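Local coordinates for ABC transporter, substrate binding protein (Agrobacterium tumefaciens, PDB 3C9H) that probably captures a solute in the periplasm and delivers it to an ABC importer, and binds a magnesium ion, at residues V140-K143 against P144-T147; A271-P274 against E275-R278; G289-I292 against M293-L297. All blocks are in the same frame, centred on the assembly; numbering follows the deposited sequence.

Interaction 1 of 3, residues V140-K143 against P144-T147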
ATOM      1  N   VAL A 140       7.010 -10.578  -8.336  1.00 21.59           N
ATOM      2  CA  VAL A 140       6.567 -10.512  -9.692  1.00 21.93           C
ATOM      3  C   VAL A 140       7.722 -10.982 -10.576  1.00 21.86           C
ATOM      4  O   VAL A 140       8.900 -10.905 -10.191  1.00 21.13           O
ATOM      5  CB  VAL A 140       6.052  -9.098 -10.082  1.00 22.27           C
ATOM      6  CG1 VAL A 140       4.813  -8.747  -9.267  1.00 21.75           C
ATOM      7  CG2 VAL A 140       7.143  -8.034  -9.899  1.00 21.33           C
ATOM      8  N   TYR A 141       7.377 -11.524 -11.735  1.00 22.06           N
ATOM      9  CA  TYR A 141       8.400 -11.997 -12.672  1.00 23.34           C
ATOM     10  C   TYR A 141       7.962 -11.777 -14.103  1.00 23.64           C
ATOM     11  O   TYR A 141       6.763 -11.661 -14.380  1.00 23.72           O
ATOM     12  CB  TYR A 141       8.745 -13.478 -12.431  1.00 23.86           C
ATOM     13  CG  TYR A 141       7.633 -14.477 -12.682  1.00 25.43           C
ATOM     14  CD1 TYR A 141       7.610 -15.258 -13.843  1.00 26.58           C
ATOM     15  CD2 TYR A 141       6.607 -14.650 -11.761  1.00 25.89           C
ATOM     16  CE1 TYR A 141       6.576 -16.173 -14.067  1.00 26.55           C
ATOM     17  CE2 TYR A 141       5.606 -15.560 -11.967  1.00 25.20           C
ATOM     18  CZ  TYR A 141       5.586 -16.308 -13.131  1.00 26.10           C
ATOM     19  OH  TYR A 141       4.574 -17.206 -13.317  1.00 27.65           O
ATOM     20  N   HIS A 142       8.951 -11.725 -14.987  1.00 24.39           N
ATOM     21  CA  HIS A 142       8.751 -11.662 -16.426  1.00 25.57           C
ATOM     22  C   HIS A 142       8.639 -13.104 -16.966  1.00 25.89           C
ATOM     23  O   HIS A 142       9.625 -13.814 -17.067  1.00 24.27           O
ATOM     24  CB  HIS A 142       9.926 -10.916 -17.046  1.00 25.35           C
ATOM     25  CG  HIS A 142       9.843 -10.764 -18.533  1.00 25.84           C
ATOM     26  ND1 HIS A 142       8.842 -10.051 -19.159  1.00 26.98           N
ATOM     27  CD2 HIS A 142      10.661 -11.198 -19.513  1.00 25.29           C
ATOM     28  CE1 HIS A 142       9.041 -10.068 -20.461  1.00 27.26           C
ATOM     29  NE2 HIS A 142      10.140 -10.753 -20.702  1.00 28.51           N
ATOM     30  N   LYS A 143       7.416 -13.514 -17.280  1.00 27.38           N
ATOM     31  CA  LYS A 143       7.118 -14.894 -17.697  1.00 28.62           C
ATOM     32  C   LYS A 143       8.026 -15.412 -18.819  1.00 28.53           C
ATOM     33  O   LYS A 143       8.562 -16.491 -18.702  1.00 28.59           O
ATOM     34  CB  LYS A 143       5.641 -15.048 -18.101  1.00 29.29           C
ATOM     35  CG  LYS A 143       4.651 -14.802 -16.987  1.00 30.57           C
ATOM     36  CD  LYS A 143       3.256 -15.213 -17.412  1.00 30.55           C
ATOM     37  CE  LYS A 143       2.272 -15.018 -16.284  1.00 31.89           C
ATOM     38  NZ  LYS A 143       1.032 -15.846 -16.426  1.00 33.52           N
ATOM     39  N   PRO A 144       8.217 -14.632 -19.895  1.00 28.96           N
ATOM     40  CA  PRO A 144       9.158 -15.071 -20.944  1.00 29.31           C
ATOM     41  C   PRO A 144      10.584 -15.346 -20.482  1.00 29.25           C
ATOM     42  O   PRO A 144      11.320 -16.048 -21.183  1.00 29.21           O
ATOM     43  CB  PRO A 144       9.159 -13.898 -21.934  1.00 29.50           C
ATOM     44  CG  PRO A 144       7.808 -13.280 -21.753  1.00 30.02           C
ATOM     45  CD  PRO A 144       7.556 -13.375 -20.264  1.00 29.09           C
ATOM     46  N   SER A 145      10.978 -14.809 -19.332  1.00 28.65           N
ATOM     47  CA  SER A 145      12.331 -15.028 -18.798  1.00 29.02           C
ATOM     48  C   SER A 145      12.443 -16.304 -17.969  1.00 28.61           C
ATOM     49  O   SER A 145      13.540 -16.683 -17.608  1.00 28.78           O
ATOM     50  CB  SER A 145      12.799 -13.841 -17.935  1.00 28.95           C
ATOM     51  OG  SER A 145      12.984 -12.691 -18.716  1.00 29.12           O
ATOM     52  N   PHE A 146      11.321 -16.933 -17.647  1.00 28.48           N
ATOM     53  CA  PHE A 146      11.299 -18.117 -16.790  1.00 29.15           C
ATOM     54  C   PHE A 146      10.725 -19.293 -17.550  1.00 31.21           C
ATOM     55  O   PHE A 146       9.735 -19.901 -17.154  1.00 32.56           O
ATOM     56  CB  PHE A 146      10.527 -17.855 -15.519  1.00 27.73           C
ATOM     57  CG  PHE A 146      11.295 -17.010 -14.558  1.00 26.97           C
ATOM     58  CD1 PHE A 146      12.103 -17.601 -13.586  1.00 25.95           C
ATOM     59  CD2 PHE A 146      11.294 -15.638 -14.681  1.00 26.50           C
ATOM     60  CE1 PHE A 146      12.848 -16.825 -12.717  1.00 26.98           C
ATOM     61  CE2 PHE A 146      12.051 -14.854 -13.807  1.00 25.54           C
ATOM     62  CZ  PHE A 146      12.829 -15.458 -12.835  1.00 25.93           C
ATOM     63  N   THR A 147      11.388 -19.605 -18.643  1.00 33.08           N
ATOM     64  CA  THR A 147      10.914 -20.665 -19.504  1.00 34.38           C
ATOM     65  C   THR A 147      11.545 -22.033 -19.242  1.00 33.77           C
ATOM     66  O   THR A 147      10.885 -23.010 -19.501  1.00 33.47           O
ATOM     67  CB  THR A 147      11.035 -20.255 -20.947  1.00 34.53           C
ATOM     68  OG1 THR A 147      12.332 -19.684 -21.163  1.00 38.05           O
ATOM     69  CG2 THR A 147       9.909 -19.179 -21.267  1.00 36.45           C
TER
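Y141 and F146 meet as an offset edge-to-face (T-shaped) aromatic pair where strand 135-142 runs out into a turn. The edge of Y141 is directed at the F146 face, the planes stand at 82°, and the ring centroids are 5.6 Å apart. The closest carbons, Y141 CD1 and F146 CD2, lie at 3.8 Å, and Y141 CB also rests near F146 CE2. Y141 has CG between its backbone N and carbonyl carbon (chi1 65°), which sets the ring beside F146.

One residue on, H142 faces the other partner: P144 CD sits 3.6 Å from the centroid of the H142 ring, almost straight above it, a CH-pi contact. The imidazole is brought beneath the proline by a chi1 of -179°, with CG trans to the backbone N. Two i to i+3 backbone bonds make this a 3-10 turn: S145 N donates to H142 O at 2.8 Å and F146 N to K143 O at 3.0 Å. H142 O also lies at the edge of the F146 ring.

Farther out, H142 ND1 makes a weak hydrogen bond to V223 O, while Y161 and P151 also touch F146. Strand 135-142 belongs to the solute-binding fold, and the turn at its exit rests on backbone bonds plus aromatic and CH-pi contacts, needing no charge pair between the two segments.

Interaction 2 of 3, residues A271-P274 against E275-R278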
ATOM      1  N   ALA A 271      -8.838  19.474   8.297  1.00 23.51           N
ATOM      2  CA  ALA A 271      -9.697  19.379   7.126  1.00 23.76           C
ATOM      3  C   ALA A 271     -10.514  20.653   6.975  1.00 24.39           C
ATOM      4  O   ALA A 271     -11.045  21.163   7.962  1.00 22.58           O
ATOM      5  CB  ALA A 271     -10.631  18.186   7.261  1.00 22.32           C
ATOM      6  N   ALA A 272     -10.610  21.153   5.739  1.00 25.15           N
ATOM      7  CA  ALA A 272     -11.479  22.277   5.460  1.00 26.23           C
ATOM      8  C   ALA A 272     -12.930  21.810   5.477  1.00 26.93           C
ATOM      9  O   ALA A 272     -13.828  22.542   5.877  1.00 27.54           O
ATOM     10  CB  ALA A 272     -11.114  22.901   4.123  1.00 26.89           C
ATOM     11  N   ASN A 273     -13.154  20.575   5.038  1.00 26.68           N
ATOM     12  CA  ASN A 273     -14.486  20.006   4.981  1.00 26.65           C
ATOM     13  C   ASN A 273     -14.516  18.605   5.586  1.00 25.92           C
ATOM     14  O   ASN A 273     -14.659  17.626   4.874  1.00 23.45           O
ATOM     15  CB  ASN A 273     -14.963  20.004   3.525  1.00 27.59           C
ATOM     16  CG  ASN A 273     -15.496  21.362   3.096  1.00 30.22           C
ATOM     17  OD1 ASN A 273     -16.650  21.699   3.398  1.00 38.78           O
ATOM     18  ND2 ASN A 273     -14.673  22.146   2.412  1.00 30.96           N
ATOM     19  N   PRO A 274     -14.404  18.518   6.918  1.00 25.66           N
ATOM     20  CA  PRO A 274     -14.339  17.213   7.553  1.00 25.56           C
ATOM     21  C   PRO A 274     -15.589  16.380   7.302  1.00 25.15           C
ATOM     22  O   PRO A 274     -15.517  15.155   7.249  1.00 23.67           O
ATOM     23  CB  PRO A 274     -14.162  17.544   9.045  1.00 26.32           C
ATOM     24  CG  PRO A 274     -14.622  18.946   9.216  1.00 26.05           C
ATOM     25  CD  PRO A 274     -14.337  19.624   7.899  1.00 26.51           C
ATOM     26  N   GLU A 275     -16.717  17.043   7.106  1.00 25.08           N
ATOM     27  CA  GLU A 275     -17.964  16.354   6.858  1.00 25.59           C
ATOM     28  C   GLU A 275     -17.905  15.593   5.538  1.00 24.89           C
ATOM     29  O   GLU A 275     -18.358  14.458   5.468  1.00 24.59           O
ATOM     30  CB  GLU A 275     -19.146  17.314   6.876  1.00 26.22           C
ATOM     31  CG  GLU A 275     -19.364  18.017   8.219  1.00 28.68           C
ATOM     32  CD  GLU A 275     -18.613  19.335   8.345  1.00 30.15           C
ATOM     33  OE1 GLU A 275     -17.734  19.640   7.499  1.00 31.55           O
ATOM     34  OE2 GLU A 275     -18.900  20.071   9.311  1.00 31.70           O
ATOM     35  N   LEU A 276     -17.333  16.206   4.507  1.00 24.66           N
ATOM     36  CA  LEU A 276     -17.191  15.540   3.213  1.00 24.75           C
ATOM     37  C   LEU A 276     -16.177  14.387   3.306  1.00 24.24           C
ATOM     38  O   LEU A 276     -16.385  13.300   2.744  1.00 22.18           O
ATOM     39  CB  LEU A 276     -16.781  16.531   2.134  1.00 24.82           C
ATOM     40  CG  LEU A 276     -17.840  17.543   1.701  1.00 26.14           C
ATOM     41  CD1 LEU A 276     -17.306  18.296   0.512  1.00 27.93           C
ATOM     42  CD2 LEU A 276     -19.189  16.877   1.400  1.00 26.39           C
ATOM     43  N   GLY A 277     -15.100  14.631   4.051  1.00 24.37           N
ATOM     44  CA  GLY A 277     -14.118  13.615   4.363  1.00 24.17           C
ATOM     45  C   GLY A 277     -14.723  12.391   5.012  1.00 23.91           C
ATOM     46  O   GLY A 277     -14.428  11.257   4.594  1.00 23.85           O
ATOM     47  N   ARG A 278     -15.554  12.590   6.036  1.00 23.74           N
ATOM     48  CA  ARG A 278     -16.242  11.489   6.691  1.00 24.48           C
ATOM     49  C   ARG A 278     -17.216  10.782   5.757  1.00 24.47           C
ATOM     50  O   ARG A 278     -17.409   9.551   5.858  1.00 23.87           O
ATOM     51  CB  ARG A 278     -17.006  11.957   7.918  1.00 24.67           C
ATOM     52  CG  ARG A 278     -16.152  12.109   9.094  1.00 25.97           C
ATOM     53  CD  ARG A 278     -16.918  12.459  10.303  1.00 28.60           C
ATOM     54  NE  ARG A 278     -16.058  13.293  11.100  1.00 34.05           N
ATOM     55  CZ  ARG A 278     -16.131  14.613  11.188  1.00 31.42           C
ATOM     56  NH1 ARG A 278     -17.100  15.306  10.649  1.00 36.13           N
ATOM     57  NH2 ARG A 278     -15.254  15.219  11.923  1.00 35.49           N
TER
HETATM   58  O   HOH W   1     -18.087  19.694   4.791  1.00 36.76           O
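N273 O receives G277 N (3.1 Å) at the start of helix 274-285, where N273 holds the N-cap position and P274 lies in the first turn; the segment joins strand 258-268 to this helix in the solute-binding fold. L276 N makes only a weak bond to the same carbonyl oxygen. The side chain of N273 makes no capping bond. Its OD1 instead takes a hydrogen from a water 2.8 Å away, and the same water donates to E275 OE1 at 2.7 Å, so a single water bridges the N273 amide oxygen and the E275 carboxylate at the helix start. OD1 has a further, weak bond from Q34 NE2, while D89 OD1 accepts from the backbone N of N273. N273 CB lies 4.2 Å from L276 CB; L276 also touches Q34 and I61.

P274 follows, its ring alongside the E275 side chain. A bend at chi2 (90°) brings the E275 carboxylate back alongside the proline ring, leaving E275 OE1 3.4 Å from P274 CD. On the next turn R278 N donates to P274 O at 2.8 Å. The R278 chain is bent at chi3 (-147°), and its guanidinium turns back toward P274; both residues touch V267. P274 O lies 3.6 Å above the R278 guanidinium plane, offset toward its rim, and R278 NH2 comes 3.9 Å from P274 CB.

Interaction 3 of 3, residues G289-I292 against M293-L297; sequences GQTI and MARQL
M293 and Q290 touch side chain to side chain along the last turns of helix 287-296, part of the solute-binding fold. The M293 chain runs extended beyond CG and crosses the bent Q290 side chain obliquely, with SD reaching its terminal amide. M293 N donates to G289 O at 3.2 Å in the regular helical pattern, and M50 and F284 pack against its side chain. A294 continues the pattern with a bond from its N to Q290 O; its small CB rests on the same oxygen.

R295 N bonds to T291 O at 2.8 Å. With chi1 at -52°, R295 CG comes 3.5 Å from T291 CG2; the bend at chi2 (-94°) then brings the guanidinium back so that this methyl lies over one of its faces, toward the rim. T291 holds its own side chain in place by bonding OG1 to K287 O, and R295 NH2 has a weak bond to A307 O. Q296 lies beside I292, pointing the same way, so the amide end of its extended chain runs beside the I292 branches; Q296 CD is 4.0 Å from I292 CG2.

L297 N donates to M293 O at 3.1 Å and also to I292 O, which thus takes two donors: Q296 N at 2.7 Å and L297 N at 3.3 Å.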
ATOM      1  N   GLY A 289     -18.900   0.404  -1.569  1.00 26.67           N
ATOM      2  CA  GLY A 289     -17.533   0.806  -1.812  1.00 26.55           C
ATOM      3  C   GLY A 289     -16.564  -0.364  -1.721  1.00 25.43           C
ATOM      4  O   GLY A 289     -15.717  -0.554  -2.590  1.00 24.13           O
ATOM      5  N   GLN A 290     -16.718  -1.162  -0.672  1.00 25.27           N
ATOM      6  CA  GLN A 290     -15.881  -2.347  -0.473  1.00 25.04           C
ATOM      7  C   GLN A 290     -16.075  -3.412  -1.556  1.00 25.25           C
ATOM      8  O   GLN A 290     -15.138  -4.146  -1.874  1.00 24.28           O
ATOM      9  CB  GLN A 290     -16.129  -2.935   0.924  1.00 25.22           C
ATOM     10  CG  GLN A 290     -15.637  -2.036   2.070  1.00 22.97           C
ATOM     11  CD  GLN A 290     -14.184  -2.261   2.480  1.00 23.12           C
ATOM     12  OE1 GLN A 290     -13.401  -1.299   2.571  1.00 22.31           O
ATOM     13  NE2 GLN A 290     -13.811  -3.514   2.719  1.00 17.59           N
ATOM     14  N   THR A 291     -17.282  -3.494  -2.130  1.00 25.36           N
ATOM     15  CA  THR A 291     -17.540  -4.417  -3.247  1.00 25.95           C
ATOM     16  C   THR A 291     -16.844  -3.958  -4.548  1.00 26.03           C
ATOM     17  O   THR A 291     -16.339  -4.785  -5.312  1.00 25.52           O
ATOM     18  CB  THR A 291     -19.057  -4.656  -3.471  1.00 25.57           C
ATOM     19  OG1 THR A 291     -19.637  -5.159  -2.273  1.00 25.12           O
ATOM     20  CG2 THR A 291     -19.311  -5.678  -4.589  1.00 26.39           C
ATOM     21  N   ILE A 292     -16.801  -2.650  -4.785  1.00 26.97           N
ATOM     22  CA  ILE A 292     -16.043  -2.089  -5.925  1.00 27.46           C
ATOM     23  C   ILE A 292     -14.568  -2.437  -5.816  1.00 28.09           C
ATOM     24  O   ILE A 292     -13.968  -2.916  -6.783  1.00 28.34           O
ATOM     25  CB  ILE A 292     -16.217  -0.555  -6.075  1.00 27.33           C
ATOM     26  CG1 ILE A 292     -17.675  -0.209  -6.416  1.00 26.79           C
ATOM     27  CG2 ILE A 292     -15.251  -0.008  -7.149  1.00 26.93           C
ATOM     28  CD1 ILE A 292     -18.049   1.292  -6.183  1.00 26.58           C
ATOM     29  N   MET A 293     -13.976  -2.224  -4.648  1.00 29.18           N
ATOM     30  CA  MET A 293     -12.576  -2.653  -4.396  1.00 29.98           C
ATOM     31  C   MET A 293     -12.337  -4.147  -4.714  1.00 30.33           C
ATOM     32  O   MET A 293     -11.475  -4.521  -5.519  1.00 30.18           O
ATOM     33  CB  MET A 293     -12.233  -2.490  -2.920  1.00 30.34           C
ATOM     34  CG  MET A 293     -11.818  -1.131  -2.430  1.00 32.77           C
ATOM     35  SD  MET A 293     -11.678  -1.224  -0.598  1.00 29.52           S
ATOM     36  CE  MET A 293     -11.810   0.516  -0.221  1.00 32.26           C
ATOM     37  N   ALA A 294     -13.115  -4.995  -4.058  1.00 30.68           N
ATOM     38  CA  ALA A 294     -12.980  -6.434  -4.191  1.00 31.62           C
ATOM     39  C   ALA A 294     -13.220  -6.928  -5.617  1.00 32.34           C
ATOM     40  O   ALA A 294     -12.493  -7.790  -6.106  1.00 31.81           O
ATOM     41  CB  ALA A 294     -13.933  -7.136  -3.244  1.00 30.51           C
ATOM     42  N   ARG A 295     -14.258  -6.403  -6.260  1.00 33.30           N
ATOM     43  CA  ARG A 295     -14.730  -6.953  -7.529  1.00 34.57           C
ATOM     44  C   ARG A 295     -14.168  -6.244  -8.738  1.00 35.01           C
ATOM     45  O   ARG A 295     -14.114  -6.842  -9.828  1.00 35.25           O
ATOM     46  CB  ARG A 295     -16.250  -6.924  -7.597  1.00 35.69           C
ATOM     47  CG  ARG A 295     -16.911  -7.556  -6.407  1.00 38.31           C
ATOM     48  CD  ARG A 295     -17.270  -9.027  -6.569  1.00 42.97           C
ATOM     49  NE  ARG A 295     -18.294  -9.379  -5.576  1.00 43.54           N
ATOM     50  CZ  ARG A 295     -18.071  -9.575  -4.270  1.00 46.84           C
ATOM     51  NH1 ARG A 295     -16.840  -9.513  -3.754  1.00 47.86           N
ATOM     52  NH2 ARG A 295     -19.098  -9.867  -3.471  1.00 48.13           N
ATOM     53  N   GLN A 296     -13.762  -4.987  -8.571  1.00 34.86           N
ATOM     54  CA  GLN A 296     -13.261  -4.203  -9.695  1.00 35.35           C
ATOM     55  C   GLN A 296     -11.773  -3.945  -9.639  1.00 35.21           C
ATOM     56  O   GLN A 296     -11.112  -4.024 -10.679  1.00 35.91           O
ATOM     57  CB  GLN A 296     -14.016  -2.884  -9.844  1.00 35.58           C
ATOM     58  CG  GLN A 296     -15.427  -3.087 -10.359  1.00 37.40           C
ATOM     59  CD  GLN A 296     -16.186  -1.780 -10.569  1.00 37.11           C
ATOM     60  OE1 GLN A 296     -15.670  -0.825 -11.149  1.00 41.27           O
ATOM     61  NE2 GLN A 296     -17.432  -1.749 -10.110  1.00 39.89           N
ATOM     62  N   LEU A 297     -11.232  -3.656  -8.453  1.00 34.11           N
ATOM     63  CA  LEU A 297      -9.856  -3.172  -8.349  1.00 33.65           C
ATOM     64  C   LEU A 297      -8.866  -4.234  -7.884  1.00 33.09           C
ATOM     65  O   LEU A 297      -7.692  -3.926  -7.670  1.00 32.71           O
ATOM     66  CB  LEU A 297      -9.787  -1.954  -7.395  1.00 33.68           C
ATOM     67  CG  LEU A 297     -10.881  -0.878  -7.461  1.00 34.53           C
ATOM     68  CD1 LEU A 297     -10.571   0.273  -6.509  1.00 34.38           C
ATOM     69  CD2 LEU A 297     -11.062  -0.386  -8.887  1.00 36.21           C
TER

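Overall arrangement
The three contacts come in series along the chain. Interaction 1, at the end of strand 135-142, lies on the opposite side of the chain's centre from interaction 2, with centres about 46 Å apart. Interactions 2 and 3 are closer, about 23 Å between centres: one starts helix 274-285, the other lies on the next helix, 287-296, and F283 and F284 of the first pack against I292 and M293 of the second. Centres of interactions 1 and 3 are about 29 Å apart. None touches another. Interaction 3 is nearest the magnesium site, with the L297 side chain about 12 Å from the ion bound by S41 and D43; interactions 1 and 2 lie away from that site, and none supplies it a ligand.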